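Local coordinates for CENP-V/GFA domain-containing protein (Rhodobacter sphaeroides 2.4.1, PDB 3FAC) that is of unproven function but belongs to the zinc-binding Gfa family and may, like other members, act as a carbon-sulfur lyase, at residues A[15-20]-A[38-43]. Residues are numbered along the deposited sequence; the frame is centred on the assembly and turned at random.
Sequences ELLNGF and AATARL
The carbonyl oxygen of Thr40 receives the backbone N-H of Leu17 in a nearly straight bond (N to O 3.2 Å, 165° at the hydrogen), although the donor stands 47° out of the carbonyl plane. This bond ties residues 15-20, a loop following strand 11-14, to the outermost strand 38-42 of the five-stranded antiparallel sheet in this Gfa-family (beta-tent) domain. The other edge of that strand is already taken: Ala39 and Ala41 make backbone hydrogen bonds to Val90 and Tyr88 of strand 87-91. Two residues along on each side, a water extends the junction, donating to Glu15 O and accepting from Arg42 N at 3.0 Å. It thus bridges the two backbones through solvent, while Ala41 CB lies 3.6 Å from Glu15 O.

Leu17 supplies most of the loop's side of the buried surface. With CG anti to the backbone N (chi1 174°), its isobutyl group runs beside the Thr40 side chain, and CD2 meets the CG2 methyl at 3.9 Å. Both side chains also touch Glu87 of the adjoining strand. The second branch, CD1, rests over one face of the Arg42 guanidinium, displaced toward its rim and 3.4 Å from NH2; the arginine side chain, extended from CG to NE, carries that flat group out to the leucine. Leu16 turns the other way along the strand. Its CD2 packs on the CB of buried Ala39 at 4.1 Å, a small methyl that also lies near Gly19 O. Gly19 takes a positive phi, a conformation that favours glycine, just before Phe20, where Leu16 CD1 sits 3.6 Å above one face of the ring, offset toward its rim.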
loop_
_atom_site.group_PDB
_atom_site.type_symbol
_atom_site.label_atom_id
_atom_site.label_comp_id
_atom_site.label_asym_id
_atom_site.label_seq_id
_atom_site.Cartn_x
_atom_site.Cartn_y
_atom_site.Cartn_z
ATOM N N GLU A 15 -11.112 2.562 0.103
ATOM C CA GLU A 15 -11.663 3.578 0.990
ATOM C C GLU A 15 -10.779 3.592 2.229
ATOM O O GLU A 15 -10.673 2.582 2.927
ATOM C CB GLU A 15 -13.096 3.225 1.395
ATOM C CG GLU A 15 -14.087 3.151 0.244
ATOM C CD GLU A 15 -14.236 4.471 -0.490
ATOM O OE1 GLU A 15 -14.448 5.501 0.186
ATOM O OE2 GLU A 15 -14.148 4.477 -1.740
ATOM N N LEU A 16 -10.142 4.726 2.499
ATOM C CA LEU A 16 -9.260 4.843 3.653
ATOM C C LEU A 16 -10.029 4.881 4.961
ATOM O O LEU A 16 -11.033 5.576 5.081
ATOM C CB LEU A 16 -8.400 6.102 3.542
ATOM C CG LEU A 16 -7.543 6.229 2.283
ATOM C CD1 LEU A 16 -6.776 7.540 2.339
ATOM C CD2 LEU A 16 -6.592 5.043 2.176
ATOM N N LEU A 17 -9.540 4.135 5.944
ATOM C CA LEU A 17 -10.174 4.086 7.251
ATOM C C LEU A 17 -10.267 5.464 7.888
ATOM O O LEU A 17 -11.359 5.940 8.192
ATOM C CB LEU A 17 -9.395 3.159 8.184
ATOM C CG LEU A 17 -9.875 3.138 9.639
ATOM C CD1 LEU A 17 -11.314 2.641 9.704
ATOM C CD2 LEU A 17 -8.962 2.245 10.462
ATOM N N ASN A 18 -9.120 6.101 8.094
ATOM C CA ASN A 18 -9.092 7.417 8.716
ATOM C C ASN A 18 -8.246 8.389 7.907
ATOM O O ASN A 18 -7.294 8.978 8.417
ATOM C CB ASN A 18 -8.544 7.306 10.142
ATOM C CG ASN A 18 -8.772 8.567 10.956
ATOM O OD1 ASN A 18 -9.908 9.019 11.108
ATOM N ND2 ASN A 18 -7.696 9.136 11.489
ATOM N N GLY A 19 -8.603 8.549 6.638
ATOM C CA GLY A 19 -7.876 9.450 5.765
ATOM C C GLY A 19 -6.371 9.286 5.814
ATOM O O GLY A 19 -5.853 8.181 5.989
ATOM N N PHE A 20 -5.671 10.403 5.665
ATOM C CA PHE A 20 -4.212 10.428 5.675
ATOM C C PHE A 20 -3.700 10.858 7.039
ATOM O O PHE A 20 -2.495 10.887 7.282
ATOM C CB PHE A 20 -3.716 11.405 4.613
ATOM C CG PHE A 20 -4.266 11.133 3.245
ATOM C CD1 PHE A 20 -3.692 10.163 2.430
ATOM C CD2 PHE A 20 -5.378 11.823 2.784
ATOM C CE1 PHE A 20 -4.217 9.884 1.176
ATOM C CE2 PHE A 20 -5.914 11.552 1.532
ATOM C CZ PHE A 20 -5.330 10.579 0.725
ATOM N N ALA A 38 2.338 4.732 4.051
ATOM C CA ALA A 38 1.078 4.004 4.013
ATOM C C ALA A 38 -0.055 4.620 4.832
ATOM O O ALA A 38 0.161 5.502 5.667
ATOM C CB ALA A 38 1.307 2.562 4.454
ATOM N N ALA A 39 -1.265 4.136 4.562
ATOM C CA ALA A 39 -2.486 4.562 5.241
ATOM C C ALA A 39 -3.355 3.311 5.340
ATOM O O ALA A 39 -3.371 2.497 4.420
ATOM C CB ALA A 39 -3.192 5.635 4.434
ATOM N N THR A 40 -4.073 3.157 6.446
ATOM C CA THR A 40 -4.905 1.974 6.664
ATOM C C THR A 40 -6.197 1.902 5.843
ATOM O O THR A 40 -6.652 2.899 5.288
ATOM C CB THR A 40 -5.265 1.837 8.164
ATOM O OG1 THR A 40 -4.062 1.784 8.939
ATOM C CG2 THR A 40 -6.063 0.569 8.418
ATOM N N ALA A 41 -6.771 0.701 5.773
ATOM C CA ALA A 41 -8.018 0.452 5.056
ATOM C C ALA A 41 -8.588 -0.921 5.430
ATOM O O ALA A 41 -7.883 -1.927 5.373
ATOM C CB ALA A 41 -7.782 0.528 3.555
ATOM N N ARG A 42 -9.861 -0.960 5.817
ATOM C CA ARG A 42 -10.508 -2.217 6.189
ATOM C C ARG A 42 -10.461 -3.192 5.015
ATOM O O ARG A 42 -10.472 -2.773 3.856
ATOM C CB ARG A 42 -11.971 -1.976 6.573
ATOM C CG ARG A 42 -12.190 -0.984 7.704
ATOM C CD ARG A 42 -13.678 -0.711 7.891
ATOM N NE ARG A 42 -13.943 0.298 8.914
ATOM C CZ ARG A 42 -13.741 0.120 10.218
ATOM N NH1 ARG A 42 -13.269 -1.035 10.669
ATOM N NH2 ARG A 42 -14.012 1.101 11.073
ATOM N N LEU A 43 -10.414 -4.487 5.317
ATOM C CA LEU A 43 -10.378 -5.518 4.280
ATOM C C LEU A 43 -11.514 -5.349 3.283
ATOM O O LEU A 43 -11.323 -5.502 2.076
ATOM C CB LEU A 43 -10.486 -6.914 4.898
ATOM C CG LEU A 43 -9.287 -7.522 5.624
ATOM C CD1 LEU A 43 -9.654 -8.923 6.097
ATOM C CD2 LEU A 43 -8.084 -7.575 4.691
HETATM O O HOH W 1 -11.340 1.547 5.083
#